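Local structure of DNA replication factor Cdt1 (Mus musculus, 3A4C) at residues A[13-18]-A[61-66]; A[42-47]-A[54-59]; A[24-27]-A[33-36]; A[18-23]-A[88-93]. The protein helps license replication origins by promoting the loading of the MCM complex onto DNA, the part described here being its C-terminal domain. One frame throughout, in Å; residues are numbered along the deposited sequence.

Contact 1 (A[13-18]-A[61-66]); sequences ERLPEL and VLLAEL
Leu15 is the one side chain of 13-18 that touches several leucines of 61-66 at once, and its CD1 methyl does most of the touching. That methyl lies 4.1 Å from Leu62 CB, the two side chains crossing at about a right angle. Against Leu63 the approach is antiparallel: the chains slide past each other in opposite senses, so that Leu63 CD1 rests 4.1 Å from Leu15 CB and nearly as close to Leu15 CD1. Leu66 closes the group, with its CD2 4.3 Å from Leu15 CD1. With CG anti to the carbonyl carbon (chi1 -66°) and chi2 near -169°, Leu15 CD1 is placed among the three leucines. The axes of the two segments pass 10.5 Å apart and cross at -88°, with leucine side chains between them and no hydrogen bond from one to the other. Leu97 of helix 90-104 touches both Leu15 and Leu66, while Leu71 packs on Leu63, which ties this cluster to the C-terminal helix and the sheet. The crossing joins helix 3-27 to helix 53-66, the second helix of the helix-turn-helix in this winged helix domain.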
# COMPACT_ATOMS: atom_id res chain seq x y z
N GLU A 13 -4.85 10.04 1.73
CA GLU A 13 -6.11 10.07 1.00
C GLU A 13 -6.13 9.08 -0.17
O GLU A 13 -7.20 8.64 -0.59
CB GLU A 13 -6.42 11.50 0.55
CG GLU A 13 -7.00 12.34 1.69
CD GLU A 13 -7.09 13.82 1.37
OE1 GLU A 13 -6.53 14.25 0.33
OE2 GLU A 13 -7.73 14.56 2.15
N ARG A 14 -4.96 8.71 -0.66
CA ARG A 14 -4.87 7.77 -1.77
C ARG A 14 -4.95 6.31 -1.34
O ARG A 14 -5.18 5.43 -2.16
CB ARG A 14 -3.56 7.96 -2.54
CG ARG A 14 -3.35 9.35 -3.11
CD ARG A 14 -2.15 9.39 -4.03
NE ARG A 14 -1.93 10.73 -4.55
CZ ARG A 14 -1.07 11.60 -4.04
NH1 ARG A 14 -0.95 12.81 -4.58
NH2 ARG A 14 -0.32 11.27 -3.00
N LEU A 15 -4.72 6.05 -0.05
CA LEU A 15 -4.47 4.68 0.39
C LEU A 15 -5.64 3.70 0.25
O LEU A 15 -5.43 2.54 -0.11
CB LEU A 15 -3.93 4.67 1.83
CG LEU A 15 -2.54 5.30 1.94
CD1 LEU A 15 -1.94 5.03 3.31
CD2 LEU A 15 -1.63 4.77 0.83
N PRO A 16 -6.87 4.15 0.53
CA PRO A 16 -7.95 3.17 0.38
C PRO A 16 -8.02 2.63 -1.05
O PRO A 16 -8.15 1.42 -1.24
CB PRO A 16 -9.20 3.98 0.73
CG PRO A 16 -8.69 5.04 1.70
CD PRO A 16 -7.33 5.41 1.14
N GLU A 17 -7.92 3.51 -2.04
CA GLU A 17 -7.96 3.06 -3.43
C GLU A 17 -6.73 2.26 -3.80
O GLU A 17 -6.83 1.24 -4.48
CB GLU A 17 -8.15 4.23 -4.39
CG GLU A 17 -9.60 4.71 -4.42
CD GLU A 17 -9.85 5.79 -5.45
OE1 GLU A 17 -8.87 6.33 -5.99
OE2 GLU A 17 -11.04 6.08 -5.73
N LEU A 18 -5.56 2.73 -3.36
CA LEU A 18 -4.31 2.00 -3.60
C LEU A 18 -4.32 0.61 -2.97
O LEU A 18 -3.76 -0.33 -3.52
CB LEU A 18 -3.11 2.81 -3.11
CG LEU A 18 -2.28 3.57 -4.15
CD1 LEU A 18 -3.04 3.83 -5.44
CD2 LEU A 18 -1.67 4.86 -3.59
N VAL A 61 4.76 1.66 1.41
CA VAL A 61 5.41 1.64 2.71
C VAL A 61 4.50 2.24 3.77
O VAL A 61 4.41 1.72 4.88
CB VAL A 61 6.75 2.39 2.68
CG1 VAL A 61 7.23 2.67 4.10
CG2 VAL A 61 7.80 1.57 1.92
N LEU A 62 3.81 3.33 3.44
CA LEU A 62 2.82 3.89 4.37
C LEU A 62 1.76 2.86 4.72
O LEU A 62 1.36 2.72 5.87
CB LEU A 62 2.15 5.12 3.76
CG LEU A 62 2.99 6.38 3.59
CD1 LEU A 62 2.07 7.57 3.26
CD2 LEU A 62 3.78 6.66 4.85
N LEU A 63 1.30 2.12 3.71
CA LEU A 63 0.29 1.09 3.91
C LEU A 63 0.82 -0.02 4.82
O LEU A 63 0.10 -0.55 5.67
CB LEU A 63 -0.06 0.51 2.54
CG LEU A 63 -1.47 0.09 2.13
CD1 LEU A 63 -2.57 0.95 2.76
CD2 LEU A 63 -1.53 0.12 0.60
N ALA A 64 2.09 -0.38 4.63
CA ALA A 64 2.73 -1.40 5.46
C ALA A 64 2.84 -0.94 6.90
O ALA A 64 2.78 -1.74 7.83
CB ALA A 64 4.12 -1.76 4.90
N GLU A 65 3.02 0.36 7.08
CA GLU A 65 3.11 0.96 8.41
C GLU A 65 1.75 1.07 9.08
O GLU A 65 1.63 0.88 10.29
CB GLU A 65 3.77 2.34 8.30
CG GLU A 65 5.27 2.22 8.08
CD GLU A 65 5.89 3.47 7.54
OE1 GLU A 65 5.15 4.45 7.26
OE2 GLU A 65 7.13 3.47 7.38
N LEU A 66 0.71 1.35 8.29
CA LEU A 66 -0.64 1.49 8.83
C LEU A 66 -1.30 0.14 9.08
O LEU A 66 -2.07 -0.01 10.02
CB LEU A 66 -1.52 2.34 7.92
CG LEU A 66 -1.57 3.83 8.28
CD1 LEU A 66 -0.24 4.47 8.01
CD2 LEU A 66 -2.66 4.55 7.50

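Contact 2 (A[42-47]-A[54-59]); sequences RMVDSC and GEMEKH
Val44 and Met56 bring the backbones of 42-47 and 54-59 nearest, with their CA atoms 7.1 Å apart, where the last turns of one helix meet the early turns of the next. Helices 36-45 and 53-66, joined by a short connection, form the helix-turn-helix of this winged helix domain, and the contact lies close to that connection. The side chain of Met56 lies between the two helices and carries the contact on its side. Its CG is anti to the backbone N (chi1 -173°), and further bends at chi2 and chi3 curl the thioether back on itself so that Met43 and Val44 can both be met. Val44 CG1 lies 3.7 Å from Met56 CE and almost as near Met56 CB; the two side chains run past one another in opposite directions, the valine methyl sitting in the bend of the methionine. Met43 instead crosses Met56 at roughly a right angle, placing its CE 3.8 Å from Met56 SD, while Met43 CB lies against Met56 CG. Both methionines are buried, and the contact is wholly apolar, with Thr49 and Leu51 of the connection also packing on Met56. Each segment carries an internal polar bond as well: Ser46 OG donates to Arg42 O over 2.7 Å near the end of the first helix. In the second, Glu55 O accepts from His59 N on one face of its carbonyl plane and from His59 ND1 on the other, the ND1 bond being 2.7 Å long with an N-H...O angle of 166°.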
# COMPACT_ATOMS: atom_id res chain seq x y z
N ARG A 42 3.37 -2.88 -11.32
CA ARG A 42 2.03 -3.37 -11.59
C ARG A 42 0.95 -2.42 -11.08
O ARG A 42 -0.09 -2.24 -11.71
CB ARG A 42 1.84 -4.77 -11.00
CG ARG A 42 2.66 -5.80 -11.73
CD ARG A 42 2.37 -7.21 -11.25
NE ARG A 42 3.38 -8.12 -11.77
CZ ARG A 42 3.40 -9.43 -11.55
NH1 ARG A 42 2.44 -9.99 -10.84
NH2 ARG A 42 4.37 -10.17 -12.04
N MET A 43 1.20 -1.80 -9.93
CA MET A 43 0.22 -0.89 -9.36
C MET A 43 0.08 0.37 -10.20
O MET A 43 -1.02 0.80 -10.49
CB MET A 43 0.58 -0.54 -7.92
CG MET A 43 0.29 -1.68 -6.95
SD MET A 43 0.62 -1.22 -5.26
CE MET A 43 -0.80 -0.17 -4.92
N VAL A 44 1.20 0.98 -10.58
CA VAL A 44 1.09 2.18 -11.40
C VAL A 44 0.42 1.86 -12.73
O VAL A 44 -0.33 2.67 -13.26
CB VAL A 44 2.45 2.86 -11.61
CG1 VAL A 44 3.02 3.35 -10.28
CG2 VAL A 44 3.43 1.92 -12.31
N ASP A 45 0.66 0.67 -13.27
CA ASP A 45 0.08 0.29 -14.56
C ASP A 45 -1.38 -0.14 -14.46
O ASP A 45 -2.05 -0.31 -15.48
CB ASP A 45 0.84 -0.88 -15.17
CG ASP A 45 2.18 -0.48 -15.72
OD1 ASP A 45 2.55 0.71 -15.64
OD2 ASP A 45 2.85 -1.38 -16.26
N SER A 46 -1.88 -0.33 -13.25
CA SER A 46 -3.21 -0.90 -13.04
C SER A 46 -4.31 0.14 -12.85
O SER A 46 -5.49 -0.20 -12.76
CB SER A 46 -3.20 -1.85 -11.84
OG SER A 46 -2.60 -3.08 -12.17
N CYS A 47 -3.92 1.40 -12.75
CA CYS A 47 -4.89 2.45 -12.51
C CYS A 47 -4.40 3.73 -13.16
O CYS A 47 -3.30 3.77 -13.72
CB CYS A 47 -5.16 2.61 -11.01
SG CYS A 47 -3.72 3.15 -10.08
N GLY A 54 8.46 5.17 -7.91
CA GLY A 54 9.12 5.59 -6.68
C GLY A 54 8.14 6.17 -5.67
O GLY A 54 8.21 5.88 -4.48
N GLU A 55 7.22 6.99 -6.16
CA GLU A 55 6.18 7.56 -5.30
C GLU A 55 5.20 6.50 -4.85
O GLU A 55 4.71 6.55 -3.74
CB GLU A 55 5.45 8.70 -6.02
CG GLU A 55 6.31 9.93 -6.25
CD GLU A 55 5.74 10.87 -7.29
OE1 GLU A 55 6.17 12.05 -7.33
OE2 GLU A 55 4.86 10.45 -8.07
N MET A 56 4.92 5.54 -5.73
CA MET A 56 4.08 4.40 -5.36
C MET A 56 4.74 3.60 -4.22
O MET A 56 4.06 3.20 -3.27
CB MET A 56 3.84 3.50 -6.58
CG MET A 56 2.84 2.37 -6.36
SD MET A 56 1.20 2.95 -5.90
CE MET A 56 0.59 3.59 -7.47
N GLU A 57 6.04 3.38 -4.31
CA GLU A 57 6.73 2.67 -3.24
C GLU A 57 6.50 3.36 -1.91
O GLU A 57 6.25 2.71 -0.90
CB GLU A 57 8.24 2.56 -3.50
CG GLU A 57 8.97 1.86 -2.36
CD GLU A 57 10.43 1.59 -2.66
OE1 GLU A 57 10.87 0.44 -2.48
OE2 GLU A 57 11.13 2.53 -3.07
N LYS A 58 6.59 4.68 -1.92
CA LYS A 58 6.37 5.45 -0.70
C LYS A 58 4.98 5.18 -0.11
O LYS A 58 4.83 5.03 1.10
CB LYS A 58 6.56 6.94 -0.97
CG LYS A 58 8.02 7.36 -1.17
CD LYS A 58 8.10 8.84 -1.51
CE LYS A 58 9.50 9.24 -1.96
NZ LYS A 58 10.49 9.01 -0.88
N HIS A 59 3.96 5.11 -0.97
CA HIS A 59 2.60 4.84 -0.50
C HIS A 59 2.43 3.42 0.02
O HIS A 59 1.67 3.19 0.96
CB HIS A 59 1.58 5.09 -1.61
CG HIS A 59 1.40 6.54 -1.93
ND1 HIS A 59 2.37 7.28 -2.56
CD2 HIS A 59 0.37 7.38 -1.69
CE1 HIS A 59 1.94 8.53 -2.70
NE2 HIS A 59 0.73 8.61 -2.18

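Contact 3 (A[24-27]-A[33-36]); sequences NVFV and ALTM
Phe26 and Leu34 make the dense half of this contact, coming at each other from opposite directions. Leu34 CD1 stands over one face of the Phe26 ring, 4.2 Å from its centroid and only 17° off the ring normal, a CH-pi contact displaced slightly toward the rim at CZ. The same methyl touches Val25 CG1 at 4.0 Å, so Leu34 is received jointly by the valine branch and the aromatic face. In Leu34, chi1 of -67° puts CG anti to the carbonyl carbon, and chi2 of 169° then sets CD1 over the ring. The neighbouring Ala33 marks the looser side: it is partly exposed, its methyl points away from the helix, and it meets Phe26 through its backbone, with Ala33 CA 4.1 Å from CE2 at the ring edge. Leu34 is also held by backbone hydrogen bonding with Val82, and Val39 of helix 36-45 packs on both Phe26 and Leu34. The end of the first helix of the winged helix domain is thus set against the short edge strand 33-35. Since no hydrogen bond joins the two segments, their fit rests on methyl and aromatic contacts, which probably owe their stability to the exclusion of water.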
# COMPACT_ATOMS: atom_id res chain seq x y z
N ASN A 24 -5.89 -6.35 -5.85
CA ASN A 24 -6.17 -6.88 -7.18
C ASN A 24 -4.94 -7.41 -7.91
O ASN A 24 -5.02 -8.41 -8.63
CB ASN A 24 -6.90 -5.85 -8.03
CG ASN A 24 -8.39 -5.86 -7.78
OD1 ASN A 24 -9.19 -5.44 -8.61
ND2 ASN A 24 -8.78 -6.37 -6.61
N VAL A 25 -3.81 -6.74 -7.72
CA VAL A 25 -2.54 -7.23 -8.28
C VAL A 25 -2.22 -8.61 -7.71
O VAL A 25 -1.81 -9.52 -8.45
CB VAL A 25 -1.39 -6.25 -7.99
CG1 VAL A 25 -0.03 -6.93 -8.20
CG2 VAL A 25 -1.52 -5.02 -8.87
N PHE A 26 -2.41 -8.77 -6.41
CA PHE A 26 -2.13 -10.06 -5.79
C PHE A 26 -3.17 -11.12 -6.12
O PHE A 26 -2.84 -12.30 -6.20
CB PHE A 26 -1.92 -9.92 -4.28
CG PHE A 26 -0.51 -9.59 -3.92
CD1 PHE A 26 -0.06 -8.28 -3.98
CD2 PHE A 26 0.39 -10.59 -3.57
CE1 PHE A 26 1.26 -7.98 -3.66
CE2 PHE A 26 1.70 -10.29 -3.25
CZ PHE A 26 2.14 -8.98 -3.30
N VAL A 27 -4.42 -10.72 -6.32
CA VAL A 27 -5.45 -11.67 -6.74
C VAL A 27 -5.11 -12.29 -8.09
O VAL A 27 -5.38 -13.47 -8.34
CB VAL A 27 -6.84 -11.02 -6.77
CG1 VAL A 27 -7.80 -11.84 -7.63
CG2 VAL A 27 -7.37 -10.88 -5.36
N ALA A 33 4.20 -13.89 -2.89
CA ALA A 33 4.96 -12.66 -2.68
C ALA A 33 5.46 -12.12 -4.00
O ALA A 33 5.65 -12.87 -4.95
CB ALA A 33 6.15 -12.91 -1.73
N LEU A 34 5.68 -10.81 -4.05
CA LEU A 34 6.26 -10.16 -5.21
C LEU A 34 7.27 -9.13 -4.72
O LEU A 34 7.09 -8.59 -3.63
CB LEU A 34 5.19 -9.43 -6.03
CG LEU A 34 4.13 -10.28 -6.73
CD1 LEU A 34 3.02 -9.35 -7.24
CD2 LEU A 34 4.75 -11.08 -7.86
N THR A 35 8.31 -8.86 -5.50
CA THR A 35 9.25 -7.81 -5.11
C THR A 35 8.56 -6.46 -5.17
O THR A 35 7.64 -6.27 -5.97
CB THR A 35 10.50 -7.78 -6.01
OG1 THR A 35 10.12 -7.38 -7.33
CG2 THR A 35 11.15 -9.17 -6.06
N MET A 36 9.00 -5.53 -4.32
CA MET A 36 8.50 -4.16 -4.30
C MET A 36 8.57 -3.51 -5.67
O MET A 36 7.64 -2.82 -6.08
CB MET A 36 9.32 -3.31 -3.34
CG MET A 36 8.58 -2.91 -2.10
SD MET A 36 7.27 -1.75 -2.53
CE MET A 36 6.88 -1.19 -0.88

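Contact 4 (A[18-23]-A[88-93]); sequences LARVLR and VDLAGL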
# COMPACT_ATOMS: atom_id res chain seq x y z
N LEU A 18 -5.56 2.73 -3.36
CA LEU A 18 -4.31 2.00 -3.60
C LEU A 18 -4.32 0.61 -2.97
O LEU A 18 -3.76 -0.33 -3.52
CB LEU A 18 -3.11 2.81 -3.11
CG LEU A 18 -2.28 3.57 -4.15
CD1 LEU A 18 -3.04 3.83 -5.44
CD2 LEU A 18 -1.67 4.86 -3.59
N ALA A 19 -4.96 0.47 -1.81
CA ALA A 19 -5.05 -0.83 -1.17
C ALA A 19 -5.83 -1.81 -2.03
O ALA A 19 -5.52 -2.99 -2.08
CB ALA A 19 -5.67 -0.70 0.20
N ARG A 20 -6.88 -1.31 -2.69
CA ARG A 20 -7.66 -2.16 -3.56
C ARG A 20 -6.87 -2.54 -4.79
O ARG A 20 -6.92 -3.69 -5.23
CB ARG A 20 -8.98 -1.51 -3.97
CG ARG A 20 -9.89 -2.46 -4.76
CD ARG A 20 -11.32 -1.95 -4.86
NE ARG A 20 -11.76 -1.41 -3.57
CZ ARG A 20 -12.33 -2.12 -2.61
NH1 ARG A 20 -12.56 -3.42 -2.79
NH2 ARG A 20 -12.68 -1.52 -1.47
N VAL A 21 -6.13 -1.58 -5.35
CA VAL A 21 -5.28 -1.86 -6.50
C VAL A 21 -4.25 -2.92 -6.10
O VAL A 21 -4.03 -3.89 -6.82
CB VAL A 21 -4.54 -0.60 -7.01
CG1 VAL A 21 -3.54 -0.97 -8.11
CG2 VAL A 21 -5.53 0.43 -7.54
N LEU A 22 -3.64 -2.74 -4.94
CA LEU A 22 -2.69 -3.73 -4.44
C LEU A 22 -3.33 -5.12 -4.33
O LEU A 22 -2.76 -6.13 -4.77
CB LEU A 22 -2.18 -3.30 -3.06
CG LEU A 22 -1.22 -4.28 -2.39
CD1 LEU A 22 -0.04 -4.52 -3.31
CD2 LEU A 22 -0.75 -3.73 -1.04
N ARG A 23 -4.51 -5.19 -3.72
CA ARG A 23 -5.14 -6.49 -3.55
C ARG A 23 -5.43 -7.15 -4.90
O ARG A 23 -5.23 -8.34 -5.07
CB ARG A 23 -6.43 -6.40 -2.73
CG ARG A 23 -6.86 -7.78 -2.24
CD ARG A 23 -8.35 -7.97 -2.28
NE ARG A 23 -8.96 -7.27 -3.41
CZ ARG A 23 -10.26 -7.24 -3.63
NH1 ARG A 23 -11.08 -7.89 -2.80
NH2 ARG A 23 -10.76 -6.57 -4.66
N VAL A 88 -7.22 -11.96 5.72
CA VAL A 88 -7.96 -10.77 6.12
C VAL A 88 -8.73 -10.17 4.95
O VAL A 88 -8.21 -10.11 3.83
CB VAL A 88 -7.04 -9.71 6.76
CG1 VAL A 88 -6.50 -10.21 8.10
CG2 VAL A 88 -5.90 -9.37 5.83
N ASP A 89 -9.95 -9.73 5.21
CA ASP A 89 -10.84 -9.17 4.18
C ASP A 89 -10.51 -7.70 3.89
O ASP A 89 -10.20 -6.95 4.80
CB ASP A 89 -12.30 -9.30 4.62
CG ASP A 89 -13.29 -9.01 3.49
OD1 ASP A 89 -14.51 -8.97 3.77
OD2 ASP A 89 -12.85 -8.83 2.33
N LEU A 90 -10.60 -7.31 2.62
CA LEU A 90 -10.35 -5.92 2.24
C LEU A 90 -11.40 -5.01 2.87
O LEU A 90 -11.22 -3.80 2.96
CB LEU A 90 -10.32 -5.75 0.72
CG LEU A 90 -9.83 -4.42 0.11
CD1 LEU A 90 -8.39 -4.08 0.51
CD2 LEU A 90 -9.94 -4.47 -1.40
N ALA A 91 -12.50 -5.61 3.32
CA ALA A 91 -13.55 -4.84 3.98
C ALA A 91 -13.12 -4.48 5.39
O ALA A 91 -13.24 -3.33 5.81
CB ALA A 91 -14.84 -5.63 4.01
N GLY A 92 -12.62 -5.47 6.12
CA GLY A 92 -12.12 -5.24 7.47
C GLY A 92 -10.92 -4.31 7.47
O GLY A 92 -10.84 -3.39 8.29
N LEU A 93 -9.99 -4.55 6.55
CA LEU A 93 -8.80 -3.72 6.39
C LEU A 93 -9.17 -2.29 6.11
O LEU A 93 -8.56 -1.36 6.63
CB LEU A 93 -7.97 -4.18 5.20
CG LEU A 93 -7.02 -5.36 5.32
CD1 LEU A 93 -7.63 -6.46 6.16
CD2 LEU A 93 -6.72 -5.86 3.92
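In this winged helix domain the C-terminal helix 90-104 begins beside the long first helix, and Leu90, in its opening turn, is the residue that meets Ala19, Arg20 and Arg23 across the contact. The leucine divides its two methyls between different surroundings. CD1 is directed to the helix backbone, 4.0 Å from Ala19 O and 4.3 Å from Ala19 CB. CD2 goes to the arginines. It lies over the centre of one face of the Arg23 guanidinium, 3.6 Å from its CZ, and it also stands over a face of the Arg20 group, off-centre and closest to NH1, though so near that the exact placement there is doubtful. Both arginines start with CG anti to the backbone N; Arg20 then folds at chi3 (-43°) and Arg23 at chi2 and chi3, bringing the flat ends round to the leucine. The methyl thus meets a flat face of each guanidinium, the two groups lying on different sides of it. Asp89 lies near enough to Arg23 for a mild electrostatic attraction, perhaps, although NH1 and OD2 are 5.5 Å apart. As N-cap of the helix, Asp89 accepts from Ala91 N through OD2, a weak bond of 3.4 Å.

Overall arrangement
Three of the four contacts are set along one long helix, 3-27: contact 1 in its middle, contact 4 one turn on and contact 3 at its end. The segments of contacts 1 and 4 overlap at Leu18, their centres are about 10 Å apart, and Leu63 CD2 packs on Ala19 CA and Leu22 CD2. Contact 2 joins the two helices of the helix-turn-helix, its centre about 11 Å from that of contact 1. Arg14 NH2 probably hydrogen-bonds His59 NE2 at 3.0 Å, and Leu18 CD2 packs on His59 CD2. Arg42 of contact 2 lies against Val25 and Leu34. Contacts 1, 2 and 3 each touch the other two, while contacts 3 and 4 meet only along helix 3-27.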